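Local coordinates for 70 KDA protein (Xanthomonas sp., PDB 4B2N) that is a dihaem c-type cytochrome and latex oxygenase that processively cleaves rubber with molecular oxygen, at residues L16-Q21 / V396-H401; P241-R246 / K624-Y629. One frame throughout, in Å; residues are numbered along the deposited sequence.

Overall arrangement
Both contacts tie segments more than 370 residues apart in sequence, and their segments alternate along the chain. Contact 1 lies near the periphery, its centre about 28 Å from the centre of the chain, where the ordered N-terminal residues meet the turn that follows the haem c #2 site of Cys390 and His394; the Tyr397 side chain comes about 8 Å from a bound haem. Contact 2 is buried, about 17 Å from the chain centre, and belongs to the surroundings of haem c #1: its Ser243 side chain is about 8 Å from that of Cys194. The contact centres are 39 Å apart and the nearest atoms about 22 Å, so the two do not touch.

Contact 1: L16-Q21 / V396-H401; sequences LPLLDQ and VYSPRH
The carbonyl oxygen of Leu16 is gripped by two nitrogens of Arg400: NE gives a nearly straight bond of 2.9 Å to Leu16 O (167° at the hydrogen), while the 3.3 Å reach from NH2 to that same oxygen is weak and bent. Leu16 O lies in the guanidinium plane, at its edge, while Leu18 CG packs over the centre of one face of the Arg400 guanidinium, 3.6 Å from its plane. With CG anti to the backbone N (chi1 -176°) and a bend at chi3, the arginine chain brings NE to Leu16 O in the loop 16-21. A third bond joins the backbones, from Arg400 N to Pro17 O at 3.0 Å.

Leu18 has a second task. Its CD2 meets His401 CE1 edge-on at 3.6 Å, in the plane of the imidazole. That ring is fixed in its turn by a 2.8 Å hydrogen bond between ND1 of His401 and OG of Ser398, and on its other nitrogen by Glu369.

Leu18 O takes a CA-H...O contact from Ser398; next to it the Pro399 ring touches both Pro17, crossing it at about a right angle, and Asp20 CB, 3.8 Å from Pro399 CD. A water bridges the Asp20 carboxylate to the carbonyl of Tyr397, and the same carboxylate oxygen forms a salt bridge with Lys414. Ser398 occupies the N-cap of helix 399-402 with proline as the first helical residue. The N-terminal segment is thus laid across the start of a short capped helix, just beyond the haem-binding Cys-X-X-Cys-His motif of a c-type cytochrome, which ends at the axial ligand His394.

Contact 2: P241-R246 / K624-Y629; sequences PWSTGR and KSRMVY
Arg626, in the last turn of helix 620-626, meets Gly245 first: its CB lies 3.9 Å from Gly245 CA, where the two backbones come closest, and CG passes 3.8 Å from Thr244 O. CG stands anti to the carbonyl carbon (chi1 -60°), and a bend at chi3 then turns the guanidinium so that one face lies against Thr244 O and Gly245 N, both toward its rim. At the tip, NH1 and NH2 converge end-on on one acceptor, Ser243 O, each at 2.9 Å. They approach from the same face of the carbonyl plane, NH1 well above it at 64° and NH2 tilted more modestly, and both bonds are bent at the hydrogen. The indole of Trp242 stands beside NH2, with its plane 73° from that of the guanidinium.

This is a buried arginine linking a haem-side loop to the end of a helix late in the chain: Pro241, the first residue of the segment 241-246, touches a haem c. Asp217 forms a salt bridge with NH1 of Arg626 and Asp594 with NH2, and the two would probably offset the positive charge in this buried setting. Ser243 shapes the loop itself, since its OG donates to Gly245 O at 2.8 Å in the carbonyl plane; the same OG is also hydrogen-bonded to Gly219 N.

Beyond Gly245, Arg246 and Met627 run side by side and point the same way. Arg246 NE packs 3.5 Å from Met627 CG, and Met627 CE lies over a face of the Arg246 guanidinium, whose ends are hydrogen-bonded to the carbonyls of Ala215 and Lys139. One water accepts from Arg246 N and donates to Arg626 O, joining the backbones where the helix ends.

Contact 1: L16-Q21 / V396-H401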
ATOM      1  N   LEU A  16       4.734 -13.118 -33.242  1.00 45.57           N
ATOM      2  CA  LEU A  16       4.783 -12.086 -32.144  1.00 37.57           C
ATOM      3  C   LEU A  16       5.999 -12.092 -31.209  1.00 32.09           C
ATOM      4  O   LEU A  16       6.575 -13.159 -30.949  1.00 32.38           O
ATOM      5  CB  LEU A  16       3.539 -12.249 -31.282  1.00 37.42           C
ATOM      6  CG  LEU A  16       2.215 -11.570 -31.628  1.00 41.05           C
ATOM      7  CD1 LEU A  16       2.355 -10.135 -32.143  1.00 37.81           C
ATOM      8  CD2 LEU A  16       1.478 -12.453 -32.609  1.00 46.04           C
ATOM      9  N   PRO A  17       6.383 -10.909 -30.651  1.00 31.33           N
ATOM     10  CA  PRO A  17       7.533 -10.915 -29.753  1.00 27.72           C
ATOM     11  C   PRO A  17       7.309 -11.595 -28.390  1.00 25.99           C
ATOM     12  O   PRO A  17       6.166 -11.750 -27.927  1.00 25.00           O
ATOM     13  CB  PRO A  17       7.821  -9.415 -29.540  1.00 29.00           C
ATOM     14  CG  PRO A  17       6.481  -8.774 -29.700  1.00 31.05           C
ATOM     15  CD  PRO A  17       5.814  -9.556 -30.806  1.00 29.82           C
ATOM     16  N   LEU A  18       8.408 -11.999 -27.768  1.00 25.31           N
ATOM     17  CA  LEU A  18       8.393 -12.496 -26.390  1.00 26.02           C
ATOM     18  C   LEU A  18       8.508 -11.275 -25.444  1.00 26.58           C
ATOM     19  O   LEU A  18       7.822 -11.200 -24.427  1.00 27.72           O
ATOM     20  CB  LEU A  18       9.560 -13.486 -26.147  1.00 26.01           C
ATOM     21  CG  LEU A  18       9.478 -14.897 -26.730  1.00 27.31           C
ATOM     22  CD1 LEU A  18      10.801 -15.625 -26.670  1.00 28.79           C
ATOM     23  CD2 LEU A  18       8.379 -15.745 -26.104  1.00 26.84           C
ATOM     24  N   LEU A  19       9.366 -10.325 -25.784  1.00 24.48           N
ATOM     25  CA  LEU A  19       9.624  -9.186 -24.895  1.00 23.96           C
ATOM     26  C   LEU A  19       8.582  -8.121 -25.197  1.00 23.06           C
ATOM     27  O   LEU A  19       7.988  -8.091 -26.284  1.00 23.56           O
ATOM     28  CB  LEU A  19      11.027  -8.641 -25.140  1.00 24.50           C
ATOM     29  CG  LEU A  19      12.135  -9.637 -24.821  1.00 24.24           C
ATOM     30  CD1 LEU A  19      13.496  -8.950 -24.911  1.00 22.72           C
ATOM     31  CD2 LEU A  19      11.955 -10.324 -23.467  1.00 20.98           C
ATOM     32  N   ASP A  20       8.320  -7.261 -24.230  1.00 23.83           N
ATOM     33  CA  ASP A  20       7.412  -6.194 -24.428  1.00 24.21           C
ATOM     34  C   ASP A  20       7.812  -5.040 -23.494  1.00 27.08           C
ATOM     35  O   ASP A  20       7.097  -4.752 -22.531  1.00 32.58           O
ATOM     36  CB  ASP A  20       6.041  -6.682 -24.003  1.00 23.64           C
ATOM     37  CG  ASP A  20       4.948  -5.623 -24.191  1.00 24.91           C
ATOM     38  OD1 ASP A  20       5.130  -4.664 -24.911  1.00 27.45           O
ATOM     39  OD2 ASP A  20       3.858  -5.764 -23.682  1.00 22.43           O
ATOM     40  N   GLN A  21       8.910  -4.371 -23.778  1.00 29.85           N
ATOM     41  CA  GLN A  21       9.406  -3.251 -22.947  1.00 30.07           C
ATOM     42  C   GLN A  21       8.561  -1.996 -23.262  1.00 30.39           C
ATOM     43  O   GLN A  21       8.255  -1.766 -24.362  1.00 28.63           O
ATOM     44  CB  GLN A  21      10.899  -3.071 -23.248  1.00 32.29           C
ATOM     45  CG  GLN A  21      11.648  -4.406 -23.044  1.00 34.93           C
ATOM     46  CD  GLN A  21      12.990  -4.534 -23.803  1.00 41.55           C
ATOM     47  OE1 GLN A  21      13.065  -5.017 -24.954  1.00 43.48           O
ATOM     48  NE2 GLN A  21      14.065  -4.137 -23.133  1.00 43.97           N
ATOM     49  N   VAL A 396       0.138 -13.093 -17.754  1.00 18.56           N
ATOM     50  CA  VAL A 396       0.853 -13.270 -19.029  1.00 20.82           C
ATOM     51  C   VAL A 396       1.332 -11.935 -19.618  1.00 19.66           C
ATOM     52  O   VAL A 396       0.520 -11.021 -19.857  1.00 22.02           O
ATOM     53  CB  VAL A 396      -0.092 -13.930 -20.066  1.00 22.13           C
ATOM     54  CG1 VAL A 396       0.591 -14.023 -21.428  1.00 23.14           C
ATOM     55  CG2 VAL A 396      -0.520 -15.314 -19.594  1.00 21.24           C
ATOM     56  N   TYR A 397       2.658 -11.811 -19.813  1.00 19.52           N
ATOM     57  CA  TYR A 397       3.252 -10.552 -20.239  1.00 18.36           C
ATOM     58  C   TYR A 397       3.630 -10.563 -21.701  1.00 19.52           C
ATOM     59  O   TYR A 397       3.616  -9.529 -22.316  1.00 20.78           O
ATOM     60  CB  TYR A 397       4.494 -10.160 -19.411  1.00 18.63           C
ATOM     61  CG  TYR A 397       4.155  -9.924 -17.965  1.00 18.61           C
ATOM     62  CD1 TYR A 397       3.142  -9.059 -17.613  1.00 19.36           C
ATOM     63  CD2 TYR A 397       4.813 -10.618 -16.968  1.00 18.21           C
ATOM     64  CE1 TYR A 397       2.775  -8.887 -16.268  1.00 18.95           C
ATOM     65  CE2 TYR A 397       4.455 -10.509 -15.633  1.00 18.35           C
ATOM     66  CZ  TYR A 397       3.454  -9.621 -15.282  1.00 17.92           C
ATOM     67  OH  TYR A 397       3.122  -9.511 -13.963  1.00 17.99           O
ATOM     68  N   SER A 398       4.038 -11.716 -22.208  1.00 19.59           N
ATOM     69  CA  SER A 398       4.622 -11.859 -23.531  1.00 20.56           C
ATOM     70  C   SER A 398       3.498 -11.737 -24.571  1.00 21.80           C
ATOM     71  O   SER A 398       2.478 -12.483 -24.468  1.00 21.08           O
ATOM     72  CB  SER A 398       5.310 -13.225 -23.598  1.00 21.74           C
ATOM     73  OG  SER A 398       5.120 -13.850 -24.847  1.00 24.69           O
ATOM     74  N   PRO A 399       3.636 -10.782 -25.532  1.00 21.40           N
ATOM     75  CA  PRO A 399       2.557 -10.641 -26.515  1.00 23.97           C
ATOM     76  C   PRO A 399       2.291 -11.958 -27.251  1.00 25.06           C
ATOM     77  O   PRO A 399       1.166 -12.265 -27.594  1.00 26.11           O
ATOM     78  CB  PRO A 399       3.128  -9.602 -27.491  1.00 25.38           C
ATOM     79  CG  PRO A 399       4.031  -8.768 -26.638  1.00 26.05           C
ATOM     80  CD  PRO A 399       4.712  -9.799 -25.763  1.00 23.55           C
ATOM     81  N   ARG A 400       3.348 -12.725 -27.464  1.00 24.70           N
ATOM     82  CA  ARG A 400       3.202 -14.019 -28.149  1.00 27.11           C
ATOM     83  C   ARG A 400       2.302 -14.975 -27.359  1.00 28.14           C
ATOM     84  O   ARG A 400       1.400 -15.564 -27.920  1.00 29.25           O
ATOM     85  CB  ARG A 400       4.558 -14.644 -28.416  1.00 27.17           C
ATOM     86  CG  ARG A 400       4.478 -15.939 -29.217  1.00 28.90           C
ATOM     87  CD  ARG A 400       5.814 -16.680 -29.315  1.00 30.74           C
ATOM     88  NE  ARG A 400       6.874 -15.850 -29.869  1.00 30.93           N
ATOM     89  CZ  ARG A 400       8.153 -16.210 -29.959  1.00 30.68           C
ATOM     90  NH1 ARG A 400       8.567 -17.414 -29.545  1.00 32.91           N
ATOM     91  NH2 ARG A 400       9.034 -15.355 -30.446  1.00 29.22           N
ATOM     92  N   HIS A 401       2.516 -15.081 -26.047  1.00 28.02           N
ATOM     93  CA  HIS A 401       1.692 -15.940 -25.242  1.00 25.33           C
ATOM     94  C   HIS A 401       0.355 -15.307 -25.020  1.00 26.01           C
ATOM     95  O   HIS A 401      -0.644 -16.021 -24.904  1.00 26.39           O
ATOM     96  CB  HIS A 401       2.408 -16.232 -23.951  1.00 25.08           C
ATOM     97  CG  HIS A 401       3.620 -17.093 -24.145  1.00 26.20           C
ATOM     98  ND1 HIS A 401       4.809 -16.603 -24.568  1.00 27.13           N
ATOM     99  CD2 HIS A 401       3.800 -18.446 -23.980  1.00 27.32           C
ATOM    100  CE1 HIS A 401       5.697 -17.585 -24.652  1.00 26.45           C
ATOM    101  NE2 HIS A 401       5.089 -18.720 -24.328  1.00 26.46           N
TER
HETATM  102  O   HOH W   1       3.530  -7.208 -21.444  1.00 21.16           O

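Contact 2: P241-R246 / K624-Y629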
ATOM      1  N   PRO A 241      -0.668   5.765  11.747  1.00 16.84           N
ATOM      2  CA  PRO A 241      -0.088   4.425  11.732  1.00 15.87           C
ATOM      3  C   PRO A 241       1.230   4.374  12.493  1.00 16.70           C
ATOM      4  O   PRO A 241       1.809   5.425  12.785  1.00 16.77           O
ATOM      5  CB  PRO A 241       0.131   4.116  10.246  1.00 16.63           C
ATOM      6  CG  PRO A 241      -0.108   5.362   9.506  1.00 17.62           C
ATOM      7  CD  PRO A 241      -0.531   6.480  10.463  1.00 16.96           C
ATOM      8  N   TRP A 242       1.654   3.150  12.865  1.00 15.43           N
ATOM      9  CA  TRP A 242       2.944   2.969  13.578  1.00 14.93           C
ATOM     10  C   TRP A 242       3.723   1.975  12.789  1.00 14.88           C
ATOM     11  O   TRP A 242       3.213   1.469  11.767  1.00 13.15           O
ATOM     12  CB  TRP A 242       2.612   2.470  14.983  1.00 15.26           C
ATOM     13  CG  TRP A 242       3.767   2.521  15.965  1.00 15.49           C
ATOM     14  CD1 TRP A 242       4.607   1.465  16.296  1.00 16.03           C
ATOM     15  CD2 TRP A 242       4.195   3.663  16.813  1.00 15.68           C
ATOM     16  NE1 TRP A 242       5.526   1.871  17.248  1.00 16.63           N
ATOM     17  CE2 TRP A 242       5.334   3.185  17.597  1.00 16.94           C
ATOM     18  CE3 TRP A 242       3.764   4.974  16.982  1.00 16.38           C
ATOM     19  CZ2 TRP A 242       5.978   3.991  18.549  1.00 17.24           C
ATOM     20  CZ3 TRP A 242       4.418   5.803  17.932  1.00 15.80           C
ATOM     21  CH2 TRP A 242       5.496   5.319  18.687  1.00 16.27           C
ATOM     22  N   SER A 243       4.960   1.663  13.195  1.00 13.92           N
ATOM     23  CA  SER A 243       5.629   0.602  12.503  1.00 15.02           C
ATOM     24  C   SER A 243       6.598  -0.023  13.479  1.00 16.02           C
ATOM     25  O   SER A 243       6.958   0.593  14.515  1.00 16.58           O
ATOM     26  CB  SER A 243       6.378   1.141  11.279  1.00 13.92           C
ATOM     27  OG  SER A 243       7.342   2.099  11.661  1.00 16.32           O
ATOM     28  N   THR A 244       7.040  -1.207  13.121  1.00 16.55           N
ATOM     29  CA  THR A 244       8.066  -1.845  13.858  1.00 17.67           C
ATOM     30  C   THR A 244       9.431  -1.479  13.360  1.00 18.32           C
ATOM     31  O   THR A 244      10.438  -1.649  14.107  1.00 18.30           O
ATOM     32  CB  THR A 244       7.915  -3.372  13.924  1.00 19.39           C
ATOM     33  OG1 THR A 244       8.005  -3.932  12.623  1.00 19.06           O
ATOM     34  CG2 THR A 244       6.560  -3.747  14.516  1.00 19.56           C
ATOM     35  N   GLY A 245       9.485  -0.902  12.152  1.00 16.85           N
ATOM     36  CA  GLY A 245      10.763  -0.570  11.535  1.00 16.71           C
ATOM     37  C   GLY A 245      10.511   0.291  10.324  1.00 17.04           C
ATOM     38  O   GLY A 245       9.617   1.167  10.367  1.00 18.06           O
ATOM     39  N   ARG A 246      11.219   0.025   9.236  1.00 16.36           N
ATOM     40  CA  ARG A 246      11.136   0.866   8.023  1.00 15.76           C
ATOM     41  C   ARG A 246      10.567   0.116   6.840  1.00 16.07           C
ATOM     42  O   ARG A 246      10.892  -1.036   6.684  1.00 16.64           O
ATOM     43  CB  ARG A 246      12.534   1.368   7.689  1.00 16.22           C
ATOM     44  CG  ARG A 246      12.891   2.556   8.550  1.00 15.28           C
ATOM     45  CD  ARG A 246      14.363   2.801   8.341  1.00 15.97           C
ATOM     46  NE  ARG A 246      14.916   4.030   8.958  1.00 14.95           N
ATOM     47  CZ  ARG A 246      15.280   5.096   8.239  1.00 15.99           C
ATOM     48  NH1 ARG A 246      14.938   5.161   6.940  1.00 14.43           N
ATOM     49  NH2 ARG A 246      15.920   6.156   8.821  1.00 14.22           N
ATOM     50  N   LYS A 624      18.406   2.201  15.874  1.00 20.33           N
ATOM     51  CA  LYS A 624      19.415   1.367  15.246  1.00 19.63           C
ATOM     52  C   LYS A 624      18.830   0.043  14.848  1.00 19.66           C
ATOM     53  O   LYS A 624      19.123  -0.476  13.764  1.00 21.96           O
ATOM     54  CB  LYS A 624      20.696   1.185  16.126  1.00 21.01           C
ATOM     55  CG  LYS A 624      21.565   2.420  16.113  1.00 23.47           C
ATOM     56  CD  LYS A 624      22.863   2.320  16.925  1.00 31.13           C
ATOM     57  CE  LYS A 624      23.667   1.072  16.487  1.00 33.49           C
ATOM     58  NZ  LYS A 624      25.038   1.084  17.133  1.00 42.62           N
ATOM     59  N   SER A 625      17.967  -0.500  15.666  1.00 18.29           N
ATOM     60  CA  SER A 625      17.333  -1.766  15.306  1.00 19.02           C
ATOM     61  C   SER A 625      16.288  -1.604  14.188  1.00 18.51           C
ATOM     62  O   SER A 625      16.173  -2.450  13.337  1.00 17.61           O
ATOM     63  CB  SER A 625      16.684  -2.313  16.562  1.00 20.02           C
ATOM     64  OG  SER A 625      17.683  -2.532  17.574  1.00 20.59           O
ATOM     65  N   ARG A 626      15.520  -0.516  14.197  1.00 17.93           N
ATOM     66  CA  ARG A 626      14.503  -0.247  13.126  1.00 17.88           C
ATOM     67  C   ARG A 626      15.138  -0.140  11.716  1.00 18.65           C
ATOM     68  O   ARG A 626      14.467  -0.344  10.696  1.00 19.20           O
ATOM     69  CB  ARG A 626      13.757   1.088  13.384  1.00 17.68           C
ATOM     70  CG  ARG A 626      13.013   1.127  14.702  1.00 17.51           C
ATOM     71  CD  ARG A 626      12.218   2.493  14.792  1.00 21.28           C
ATOM     72  NE  ARG A 626      11.156   1.992  15.532  1.00 24.27           N
ATOM     73  CZ  ARG A 626       9.913   1.787  15.216  1.00 20.48           C
ATOM     74  NH1 ARG A 626       9.229   2.371  14.181  1.00 18.33           N
ATOM     75  NH2 ARG A 626       9.331   1.076  16.153  1.00 19.84           N
ATOM     76  N   MET A 627      16.428   0.189  11.683  1.00 19.94           N
ATOM     77  CA  MET A 627      17.256   0.276  10.460  1.00 19.83           C
ATOM     78  C   MET A 627      17.836  -1.033   9.965  1.00 19.31           C
ATOM     79  O   MET A 627      18.737  -1.034   9.111  1.00 18.33           O
ATOM     80  CB  MET A 627      18.350   1.335  10.647  1.00 19.49           C
ATOM     81  CG  MET A 627      17.630   2.659  10.716  1.00 19.01           C
ATOM     82  SD  MET A 627      18.633   4.112  10.730  1.00 21.09           S
ATOM     83  CE  MET A 627      19.248   4.125   9.111  1.00 17.52           C
ATOM     84  N   VAL A 628      17.358  -2.144  10.517  1.00 18.83           N
ATOM     85  CA  VAL A 628      17.755  -3.460  10.019  1.00 18.39           C
ATOM     86  C   VAL A 628      16.480  -4.289   9.877  1.00 19.47           C
ATOM     87  O   VAL A 628      15.599  -4.250  10.744  1.00 22.51           O
ATOM     88  CB  VAL A 628      18.699  -4.248  10.964  1.00 16.93           C
ATOM     89  CG1 VAL A 628      19.002  -5.589  10.384  1.00 17.20           C
ATOM     90  CG2 VAL A 628      20.008  -3.477  11.150  1.00 16.35           C
ATOM     91  N   TYR A 629      16.338  -5.011   8.777  1.00 19.82           N
ATOM     92  CA  TYR A 629      15.138  -5.829   8.675  1.00 19.35           C
ATOM     93  C   TYR A 629      15.324  -7.105   9.504  1.00 19.76           C
ATOM     94  O   TYR A 629      16.271  -7.864   9.271  1.00 19.59           O
ATOM     95  CB  TYR A 629      14.798  -6.232   7.249  1.00 20.20           C
ATOM     96  CG  TYR A 629      13.424  -6.923   7.226  1.00 19.70           C
ATOM     97  CD1 TYR A 629      12.237  -6.165   7.113  1.00 18.08           C
ATOM     98  CD2 TYR A 629      13.316  -8.306   7.355  1.00 20.18           C
ATOM     99  CE1 TYR A 629      10.996  -6.782   7.116  1.00 17.97           C
ATOM    100  CE2 TYR A 629      12.065  -8.932   7.352  1.00 18.52           C
ATOM    101  CZ  TYR A 629      10.928  -8.177   7.218  1.00 18.27           C
ATOM    102  OH  TYR A 629       9.698  -8.796   7.239  1.00 18.33           O
TER
HETATM  103  O   HOH W   2      13.118  -2.459   9.456  1.00 21.44           O